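Local atomic coordinates of periplasmic binding protein (PDB entry 4MO9), a protein that probably binds a solute, perhaps an iron-siderophore complex, in the periplasm and delivers it to an import system, as a TroA-like FepB protein. Residues A[178-181]-A[182-186]; A[280-283]-A[284-288]; A[327-330]-A[331-335]. All blocks are in the same frame, centred on the assembly; numbering follows the deposited sequence.

Overall arrangement
All three contacts are local, along single helices or, in interaction 2, at the start of one, so none closes a long loop, none nests in or crosses another, and they follow in series. From the N terminus, interaction 1 comes first, on helix 171-194, which connects the four-stranded parallel sheet of one lobe to the five-stranded mixed sheet of the other. Interaction 2 starts helix 282-295, beside edge strand 365-367 of the mixed sheet. Interaction 3 finishes helix 324-334 and packs against interaction 1, with F327 against Y181 and V185, and E328 against R184. Interaction 2 stands apart, its nearest atoms about 21 Å from interaction 1 and about 9 Å from interaction 3.

Interaction 1: residues A[178-181]-A[182-186]; sequences SKFY and TNRVT
F180 and R184 meet through two different first torsions: the phenylalanine CG lies opposite its own backbone N (chi1 177°), while the arginine CG lies opposite its carbonyl carbon (chi1 -69°), sending an extended chain back one turn along the helix. The guanidinium then settles flat on one face of the F180 ring, centres 3.6 Å apart and planes 13° apart, a cation-pi stack. NH1 sits above the rim, 3.2 Å from CD1 of F180, and gives a hydrogen bond of 3.1 Å to F180 O, which lies in the guanidinium plane. Stack and bond together fix the rotation of the group. The backbone N of R184, meanwhile, makes just a weak bond, to Y181 O.

A second side-chain pair forms separately on the same helix: CG2 of V185 rests over one face of the Y181 ring, 3.6 Å from CZ, a CH-pi contact. S178 O is gripped twice, by T182 N at 2.8 Å and T182 OG1 at 2.6 Å, from opposite faces of its plane; T186 OG1 and N hold T182 O likewise.

All of this lies on helix 171-194, the long connector between the two lobes of a TroA-like binding protein. Y181 reaches D323 through OH and stacks on H157, T182 meets helix 154-168, F180 faces helix 344-355, and helix 324-334 packs against Y181, R184 and V185.

Interaction 2: residues A[280-283]-A[284-288]; sequences ATED and SSQAL
T281 is still extended while E282 is already helical, and S285 N bonds back to T281 O at 2.9 Å to close the first turn. This is a helix N-cap: T281 precedes helix 282-295, and its OG1 accepts from S284 N at 3.2 Å, occupying one of the amide N-H groups that have no carbonyl a turn earlier. The threonine OG1 reaches that amide because it sits between its own backbone N and carbonyl carbon (chi1 72°). In a full capping box S284 would return a direct bond to T281 N; here a water fills that role, accepting from T281 N at 3.0 Å and bonded to S284 OG at 2.9 Å. S285 OG, which also bonds R275 O, receives a hydrogen from the same water, so one molecule ties together the cap residue and two serines of the first turn.

Further round, the contact is on the surface of the lobe that holds the mixed sheet, close to edge strand 365-367, where M366 touches E282, S285 and Q286. The Q286 amide is fixed mainly by the C-terminal end of the chain, NE2 giving to H367 O and OE1 accepting from N369 N. E282 runs alongside Q286 and bends at chi2 (75°), leaving OE2 at 3.4 Å from Q286 NE2 in a weak bond, the carboxylate and amide planes well out of parallel.

Interaction 3: residues A[327-330]-A[331-335]; sequences FEYL and AKTFY
L330 and F334 make the tightly packed side of this last stretch of helix 324-334. Lying side by side and pointing the same way, they touch at L330 CB and F334 CE2, 3.8 Å apart, with CD2 of L330 an equal 3.8 Å from F334 CZ. The ring also spreads under the backbone: L330 O lies over one face toward the rim, 3.0 Å from F334 CD2, while the same carbonyl takes the bond from F334 N. Next to them T333 OG1 stands over the centre of the Y329 ring. The hydroxyl turns back toward the preceding turn (chi1 -66°) and donates to Y329 O at 2.6 Å; T333 N gives a second bond to that oxygen at 3.0 Å, the two donors coming from opposite faces of the carbonyl plane. A buried acceptor is thus doubly held.

In this TroA-like fold the helix lies between the mixed sheet and the connecting helix 171-194. M261 of strand 259-263 backs Y329, L330 and T333, and F365 stacks on Y329. L330 also packs on L227 of helix 224-230, whereas F327 looks toward the connector as well as that helix. E328, buried too, leaves the backbone away from 331-335, packs on R184 and bonds T347 through OE1.

The looser side belongs to K332, which is partly exposed. It contributes a routine helix bond, its N to E328 O at 2.9 Å, then leads its chain away from 327-330 to a bent end where NZ donates to V342 O and F339 O, beside a glycerol probably from crystallisation.

Interaction 1: residues A[178-181]-A[182-186]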
ATOM      1  N   SER A 178     -13.280   2.039   8.835  1.00 28.76           N
ATOM      2  CA  SER A 178     -12.712   3.332   9.211  1.00 27.21           C
ATOM      3  C   SER A 178     -12.299   3.363  10.681  1.00 27.93           C
ATOM      4  O   SER A 178     -11.243   3.909  11.035  1.00 30.14           O
ATOM      5  CB  SER A 178     -13.730   4.443   8.943  1.00 29.24           C
ATOM      6  OG  SER A 178     -13.142   5.710   9.188  1.00 30.17           O
ATOM      7  N   LYS A 179     -13.121   2.779  11.544  1.00 30.42           N
ATOM      8  CA  LYS A 179     -12.800   2.760  12.970  1.00 31.10           C
ATOM      9  C   LYS A 179     -11.647   1.808  13.249  1.00 29.03           C
ATOM     10  O   LYS A 179     -10.787   2.097  14.087  1.00 30.39           O
ATOM     11  CB  LYS A 179     -14.034   2.403  13.807  1.00 30.48           C
ATOM     12  CG  LYS A 179     -15.071   3.526  13.857  1.00 33.95           C
ATOM     13  CD  LYS A 179     -16.300   3.086  14.626  1.00 41.09           C
ATOM     14  CE  LYS A 179     -17.349   4.199  14.656  1.00 45.55           C
ATOM     15  NZ  LYS A 179     -18.529   3.765  15.444  1.00 51.64           N
ATOM     16  N   PHE A 180     -11.623   0.673  12.555  1.00 27.10           N
ATOM     17  CA  PHE A 180     -10.498  -0.264  12.676  1.00 28.69           C
ATOM     18  C   PHE A 180      -9.196   0.453  12.352  1.00 30.12           C
ATOM     19  O   PHE A 180      -8.184   0.308  13.059  1.00 29.47           O
ATOM     20  CB  PHE A 180     -10.687  -1.437  11.703  1.00 28.92           C
ATOM     21  CG  PHE A 180      -9.546  -2.424  11.696  1.00 31.83           C
ATOM     22  CD1 PHE A 180      -9.631  -3.604  12.435  1.00 35.14           C
ATOM     23  CD2 PHE A 180      -8.401  -2.188  10.942  1.00 30.12           C
ATOM     24  CE1 PHE A 180      -8.578  -4.532  12.426  1.00 36.15           C
ATOM     25  CE2 PHE A 180      -7.346  -3.113  10.929  1.00 34.62           C
ATOM     26  CZ  PHE A 180      -7.439  -4.283  11.677  1.00 34.98           C
ATOM     27  N   TYR A 181      -9.213   1.197  11.250  1.00 28.09           N
ATOM     28  CA  TYR A 181      -8.036   1.920  10.782  1.00 26.87           C
ATOM     29  C   TYR A 181      -7.679   3.033  11.759  1.00 27.79           C
ATOM     30  O   TYR A 181      -6.494   3.212  12.124  1.00 26.01           O
ATOM     31  CB  TYR A 181      -8.300   2.542   9.406  1.00 26.31           C
ATOM     32  CG  TYR A 181      -7.076   3.208   8.821  1.00 29.24           C
ATOM     33  CD1 TYR A 181      -6.157   2.477   8.070  1.00 28.32           C
ATOM     34  CD2 TYR A 181      -6.825   4.561   9.031  1.00 27.66           C
ATOM     35  CE1 TYR A 181      -5.020   3.077   7.541  1.00 25.67           C
ATOM     36  CE2 TYR A 181      -5.698   5.176   8.500  1.00 26.28           C
ATOM     37  CZ  TYR A 181      -4.799   4.428   7.758  1.00 28.15           C
ATOM     38  OH  TYR A 181      -3.665   5.032   7.239  1.00 29.00           O
ATOM     39  N   THR A 182      -8.703   3.785  12.158  1.00 24.65           N
ATOM     40  CA  THR A 182      -8.540   4.945  13.027  1.00 24.02           C
ATOM     41  C   THR A 182      -8.042   4.563  14.419  1.00 24.02           C
ATOM     42  O   THR A 182      -7.156   5.258  14.952  1.00 29.53           O
ATOM     43  CB  THR A 182      -9.865   5.755  13.144  1.00 26.98           C
ATOM     44  OG1 THR A 182     -10.294   6.144  11.833  1.00 28.86           O
ATOM     45  CG2 THR A 182      -9.678   7.018  13.998  1.00 24.34           C
ATOM     46  N   ASN A 183      -8.607   3.506  15.024  1.00 25.43           N
ATOM     47  CA  ASN A 183      -8.150   3.047  16.343  1.00 29.68           C
ATOM     48  C   ASN A 183      -6.627   2.919  16.335  1.00 27.96           C
ATOM     49  O   ASN A 183      -5.944   3.338  17.270  1.00 27.55           O
ATOM     50  CB  ASN A 183      -8.715   1.659  16.730  1.00 33.84           C
ATOM     51  CG  ASN A 183     -10.237   1.624  16.865  1.00 42.50           C
ATOM     52  OD1 ASN A 183     -10.902   2.658  17.015  1.00 44.80           O
ATOM     53  ND2 ASN A 183     -10.800   0.408  16.810  1.00 40.39           N
ATOM     54  N   ARG A 184      -6.103   2.332  15.268  1.00 24.23           N
ATOM     55  CA  ARG A 184      -4.694   1.918  15.249  1.00 26.58           C
ATOM     56  C   ARG A 184      -3.741   3.040  14.876  1.00 28.40           C
ATOM     57  O   ARG A 184      -2.697   3.224  15.517  1.00 27.83           O
ATOM     58  CB  ARG A 184      -4.520   0.718  14.317  1.00 27.27           C
ATOM     59  CG  ARG A 184      -5.176  -0.528  14.887  1.00 30.12           C
ATOM     60  CD  ARG A 184      -5.336  -1.621  13.863  1.00 33.88           C
ATOM     61  NE  ARG A 184      -5.719  -2.864  14.529  1.00 39.47           N
ATOM     62  CZ  ARG A 184      -6.952  -3.128  14.953  1.00 42.89           C
ATOM     63  NH1 ARG A 184      -7.923  -2.244  14.761  1.00 40.57           N
ATOM     64  NH2 ARG A 184      -7.215  -4.277  15.561  1.00 46.32           N
ATOM     65  N   VAL A 185      -4.096   3.807  13.853  1.00 27.04           N
ATOM     66  CA  VAL A 185      -3.210   4.876  13.418  1.00 24.78           C
ATOM     67  C   VAL A 185      -3.140   5.998  14.461  1.00 28.05           C
ATOM     68  O   VAL A 185      -2.056   6.541  14.712  1.00 27.16           O
ATOM     69  CB  VAL A 185      -3.575   5.381  12.022  1.00 28.71           C
ATOM     70  CG1 VAL A 185      -2.803   6.654  11.678  1.00 30.99           C
ATOM     71  CG2 VAL A 185      -3.273   4.294  11.005  1.00 28.15           C
ATOM     72  N   THR A 186      -4.266   6.315  15.109  1.00 27.07           N
ATOM     73  CA  THR A 186      -4.246   7.353  16.144  1.00 25.82           C
ATOM     74  C   THR A 186      -3.444   6.950  17.372  1.00 27.31           C
ATOM     75  O   THR A 186      -2.779   7.800  17.966  1.00 32.32           O
ATOM     76  CB  THR A 186      -5.663   7.837  16.573  1.00 28.60           C
ATOM     77  OG1 THR A 186      -6.399   6.744  17.141  1.00 26.93           O
ATOM     78  CG2 THR A 186      -6.413   8.417  15.376  1.00 28.09           C
TER

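Interaction 2: residues A[280-283]-A[284-288]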
ATOM      1  N   ALA A 280       6.258 -16.539  -0.074  1.00 39.52           N
ATOM      2  CA  ALA A 280       7.391 -16.228   0.768  1.00 40.56           C
ATOM      3  C   ALA A 280       7.380 -17.213   1.914  1.00 43.28           C
ATOM      4  O   ALA A 280       6.310 -17.582   2.408  1.00 45.00           O
ATOM      5  CB  ALA A 280       7.275 -14.810   1.298  1.00 36.80           C
ATOM      6  N   THR A 281       8.562 -17.654   2.331  1.00 40.77           N
ATOM      7  CA  THR A 281       8.676 -18.474   3.526  1.00 43.04           C
ATOM      8  C   THR A 281       9.635 -17.804   4.500  1.00 42.73           C
ATOM      9  O   THR A 281      10.477 -16.999   4.091  1.00 40.54           O
ATOM     10  CB  THR A 281       9.196 -19.879   3.203  1.00 49.28           C
ATOM     11  OG1 THR A 281      10.585 -19.803   2.861  1.00 48.12           O
ATOM     12  CG2 THR A 281       8.405 -20.481   2.044  1.00 53.32           C
ATOM     13  N   GLU A 282       9.504 -18.132   5.781  1.00 45.41           N
ATOM     14  CA  GLU A 282      10.362 -17.564   6.816  1.00 48.88           C
ATOM     15  C   GLU A 282      11.855 -17.779   6.515  1.00 48.92           C
ATOM     16  O   GLU A 282      12.643 -16.830   6.557  1.00 50.18           O
ATOM     17  CB  GLU A 282       9.997 -18.159   8.180  1.00 55.01           C
ATOM     18  CG  GLU A 282      10.903 -17.745   9.329  1.00 59.65           C
ATOM     19  CD  GLU A 282      10.650 -16.324   9.798  1.00 62.48           C
ATOM     20  OE1 GLU A 282       9.554 -15.783   9.517  1.00 63.68           O
ATOM     21  OE2 GLU A 282      11.549 -15.752  10.455  1.00 64.03           O
ATOM     22  N   ASP A 283      12.235 -19.009   6.186  1.00 47.96           N
ATOM     23  CA  ASP A 283      13.642 -19.331   5.923  1.00 50.64           C
ATOM     24  C   ASP A 283      14.212 -18.565   4.733  1.00 49.71           C
ATOM     25  O   ASP A 283      15.328 -18.040   4.794  1.00 49.78           O
ATOM     26  CB  ASP A 283      13.834 -20.839   5.711  1.00 54.32           C
ATOM     27  CG  ASP A 283      13.710 -21.627   6.997  1.00 57.55           C
ATOM     28  OD1 ASP A 283      13.683 -20.992   8.070  1.00 59.58           O
ATOM     29  OD2 ASP A 283      13.641 -22.872   6.939  1.00 60.35           O
ATOM     30  N   SER A 284      13.444 -18.514   3.649  1.00 46.21           N
ATOM     31  CA  SER A 284      13.859 -17.806   2.440  1.00 44.18           C
ATOM     32  C   SER A 284      13.998 -16.306   2.692  1.00 41.10           C
ATOM     33  O   SER A 284      15.011 -15.703   2.344  1.00 41.74           O
ATOM     34  CB  SER A 284      12.860 -18.068   1.307  1.00 42.50           C
ATOM     35  OG  SER A 284      13.067 -17.186   0.223  1.00 40.98           O
ATOM     36  N   SER A 285      12.981 -15.707   3.303  1.00 39.38           N
ATOM     37  CA  SER A 285      13.030 -14.284   3.608  1.00 38.99           C
ATOM     38  C   SER A 285      14.209 -13.924   4.519  1.00 36.57           C
ATOM     39  O   SER A 285      14.817 -12.868   4.354  1.00 39.17           O
ATOM     40  CB  SER A 285      11.706 -13.813   4.205  1.00 40.86           C
ATOM     41  OG  SER A 285      10.678 -13.856   3.222  1.00 44.02           O
ATOM     42  N   GLN A 286      14.536 -14.797   5.468  1.00 37.54           N
ATOM     43  CA  GLN A 286      15.701 -14.586   6.327  1.00 41.29           C
ATOM     44  C   GLN A 286      17.001 -14.600   5.525  1.00 41.81           C
ATOM     45  O   GLN A 286      17.883 -13.753   5.714  1.00 40.76           O
ATOM     46  CB  GLN A 286      15.773 -15.662   7.422  1.00 45.50           C
ATOM     47  CG  GLN A 286      14.815 -15.432   8.592  1.00 45.96           C
ATOM     48  CD  GLN A 286      15.232 -14.270   9.488  1.00 46.71           C
ATOM     49  OE1 GLN A 286      16.382 -13.823   9.462  1.00 48.39           O
ATOM     50  NE2 GLN A 286      14.294 -13.782  10.296  1.00 45.06           N
ATOM     51  N   ALA A 287      17.131 -15.578   4.635  1.00 43.47           N
ATOM     52  CA  ALA A 287      18.345 -15.706   3.845  1.00 42.22           C
ATOM     53  C   ALA A 287      18.502 -14.542   2.866  1.00 40.75           C
ATOM     54  O   ALA A 287      19.607 -14.034   2.683  1.00 40.83           O
ATOM     55  CB  ALA A 287      18.371 -17.041   3.118  1.00 46.49           C
ATOM     56  N   LEU A 288      17.402 -14.130   2.232  1.00 39.70           N
ATOM     57  CA  LEU A 288      17.441 -13.007   1.301  1.00 41.25           C
ATOM     58  C   LEU A 288      17.829 -11.699   2.007  1.00 40.32           C
ATOM     59  O   LEU A 288      18.631 -10.919   1.478  1.00 41.41           O
ATOM     60  CB  LEU A 288      16.103 -12.861   0.562  1.00 37.25           C
ATOM     61  CG  LEU A 288      15.782 -13.987  -0.433  1.00 39.76           C
ATOM     62  CD1 LEU A 288      14.296 -13.979  -0.756  1.00 39.12           C
ATOM     63  CD2 LEU A 288      16.590 -13.858  -1.714  1.00 38.69           C
TER
HETATM   64  O   HOH W   1      10.573 -15.826   0.996  1.00 39.55           O

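Interaction 3: residues A[327-330]-A[331-335]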
ATOM      1  N   PHE A 327       1.977   1.605   9.791  1.00 25.31           N
ATOM      2  CA  PHE A 327       2.166   2.621  10.833  1.00 26.96           C
ATOM      3  C   PHE A 327       2.617   1.944  12.126  1.00 28.32           C
ATOM      4  O   PHE A 327       3.562   2.395  12.778  1.00 28.59           O
ATOM      5  CB  PHE A 327       0.860   3.405  11.084  1.00 25.86           C
ATOM      6  CG  PHE A 327       0.611   4.535  10.113  1.00 27.63           C
ATOM      7  CD1 PHE A 327      -0.024   4.297   8.898  1.00 27.79           C
ATOM      8  CD2 PHE A 327       0.965   5.843  10.434  1.00 30.31           C
ATOM      9  CE1 PHE A 327      -0.285   5.338   8.005  1.00 29.15           C
ATOM     10  CE2 PHE A 327       0.706   6.907   9.540  1.00 31.94           C
ATOM     11  CZ  PHE A 327       0.072   6.649   8.324  1.00 29.67           C
ATOM     12  N   GLU A 328       1.950   0.850  12.485  1.00 28.70           N
ATOM     13  CA  GLU A 328       2.299   0.103  13.693  1.00 29.88           C
ATOM     14  C   GLU A 328       3.684  -0.535  13.610  1.00 30.17           C
ATOM     15  O   GLU A 328       4.466  -0.481  14.565  1.00 29.43           O
ATOM     16  CB  GLU A 328       1.250  -0.974  13.964  1.00 29.72           C
ATOM     17  CG  GLU A 328      -0.124  -0.434  14.376  1.00 28.91           C
ATOM     18  CD  GLU A 328      -1.069  -1.552  14.764  1.00 32.57           C
ATOM     19  OE1 GLU A 328      -0.938  -2.664  14.193  1.00 34.60           O
ATOM     20  OE2 GLU A 328      -1.927  -1.339  15.650  1.00 32.20           O
ATOM     21  N   TYR A 329       3.995  -1.134  12.464  1.00 30.79           N
ATOM     22  CA  TYR A 329       5.301  -1.794  12.293  1.00 31.62           C
ATOM     23  C   TYR A 329       6.455  -0.812  12.405  1.00 30.26           C
ATOM     24  O   TYR A 329       7.477  -1.109  13.024  1.00 31.34           O
ATOM     25  CB  TYR A 329       5.373  -2.501  10.938  1.00 28.72           C
ATOM     26  CG  TYR A 329       6.633  -3.321  10.774  1.00 29.82           C
ATOM     27  CD1 TYR A 329       7.638  -2.937   9.893  1.00 30.15           C
ATOM     28  CD2 TYR A 329       6.820  -4.480  11.515  1.00 31.29           C
ATOM     29  CE1 TYR A 329       8.796  -3.701   9.746  1.00 30.16           C
ATOM     30  CE2 TYR A 329       7.974  -5.250  11.378  1.00 33.78           C
ATOM     31  CZ  TYR A 329       8.956  -4.854  10.496  1.00 33.09           C
ATOM     32  OH  TYR A 329      10.099  -5.627  10.368  1.00 33.52           O
ATOM     33  N   LEU A 330       6.305   0.362  11.801  1.00 30.84           N
ATOM     34  CA  LEU A 330       7.387   1.343  11.838  1.00 29.65           C
ATOM     35  C   LEU A 330       7.583   1.867  13.259  1.00 30.99           C
ATOM     36  O   LEU A 330       8.705   1.930  13.745  1.00 31.30           O
ATOM     37  CB  LEU A 330       7.113   2.498  10.874  1.00 27.10           C
ATOM     38  CG  LEU A 330       7.206   2.179   9.385  1.00 27.97           C
ATOM     39  CD1 LEU A 330       6.624   3.334   8.577  1.00 29.67           C
ATOM     40  CD2 LEU A 330       8.657   1.912   8.982  1.00 32.90           C
ATOM     41  N   ALA A 331       6.491   2.221  13.931  1.00 31.30           N
ATOM     42  CA  ALA A 331       6.583   2.775  15.289  1.00 32.17           C
ATOM     43  C   ALA A 331       7.113   1.761  16.295  1.00 32.00           C
ATOM     44  O   ALA A 331       7.941   2.088  17.167  1.00 35.30           O
ATOM     45  CB  ALA A 331       5.227   3.303  15.732  1.00 28.09           C
ATOM     46  N   LYS A 332       6.641   0.524  16.177  1.00 30.35           N
ATOM     47  CA  LYS A 332       7.112  -0.563  17.042  1.00 34.62           C
ATOM     48  C   LYS A 332       8.580  -0.914  16.769  1.00 35.16           C
ATOM     49  O   LYS A 332       9.316  -1.300  17.690  1.00 33.56           O
ATOM     50  CB  LYS A 332       6.209  -1.796  16.883  1.00 38.19           C
ATOM     51  CG  LYS A 332       6.572  -3.007  17.739  1.00 39.13           C
ATOM     52  CD  LYS A 332       5.558  -4.134  17.487  1.00 38.01           C
ATOM     53  CE  LYS A 332       5.737  -5.320  18.424  1.00 37.83           C
ATOM     54  NZ  LYS A 332       5.211  -5.078  19.798  1.00 37.36           N
ATOM     55  N   THR A 333       9.019  -0.768  15.518  1.00 33.09           N
ATOM     56  CA  THR A 333      10.419  -1.061  15.164  1.00 33.65           C
ATOM     57  C   THR A 333      11.337   0.012  15.741  1.00 34.78           C
ATOM     58  O   THR A 333      12.389  -0.288  16.325  1.00 34.92           O
ATOM     59  CB  THR A 333      10.599  -1.122  13.631  1.00 33.44           C
ATOM     60  OG1 THR A 333       9.865  -2.242  13.111  1.00 33.86           O
ATOM     61  CG2 THR A 333      12.077  -1.253  13.238  1.00 33.94           C
ATOM     62  N   PHE A 334      10.926   1.268  15.580  1.00 34.22           N
ATOM     63  CA  PHE A 334      11.697   2.397  16.085  1.00 35.68           C
ATOM     64  C   PHE A 334      11.657   2.503  17.609  1.00 39.55           C
ATOM     65  O   PHE A 334      12.645   2.893  18.220  1.00 30.81           O
ATOM     66  CB  PHE A 334      11.212   3.707  15.455  1.00 31.98           C
ATOM     67  CG  PHE A 334      11.232   3.697  13.948  1.00 33.62           C
ATOM     68  CD1 PHE A 334      12.196   2.976  13.266  1.00 34.44           C
ATOM     69  CD2 PHE A 334      10.274   4.400  13.214  1.00 34.44           C
ATOM     70  CE1 PHE A 334      12.217   2.950  11.879  1.00 36.84           C
ATOM     71  CE2 PHE A 334      10.290   4.377  11.824  1.00 33.89           C
ATOM     72  CZ  PHE A 334      11.273   3.646  11.158  1.00 35.18           C
ATOM     73  N   TYR A 335      10.509   2.180  18.213  1.00 36.98           N
ATOM     74  CA  TYR A 335      10.338   2.320  19.667  1.00 39.11           C
ATOM     75  C   TYR A 335       9.708   1.080  20.319  1.00 39.29           C
ATOM     76  O   TYR A 335       8.551   1.130  20.763  1.00 37.07           O
ATOM     77  CB  TYR A 335       9.473   3.558  19.962  1.00 36.25           C
ATOM     78  CG  TYR A 335      10.040   4.855  19.419  1.00 35.91           C
ATOM     79  CD1 TYR A 335       9.581   5.387  18.226  1.00 38.19           C
ATOM     80  CD2 TYR A 335      11.039   5.547  20.102  1.00 39.58           C
ATOM     81  CE1 TYR A 335      10.092   6.572  17.716  1.00 39.03           C
ATOM     82  CE2 TYR A 335      11.558   6.741  19.603  1.00 39.10           C
ATOM     83  CZ  TYR A 335      11.081   7.248  18.409  1.00 37.72           C
ATOM     84  OH  TYR A 335      11.572   8.432  17.896  1.00 34.51           O
TER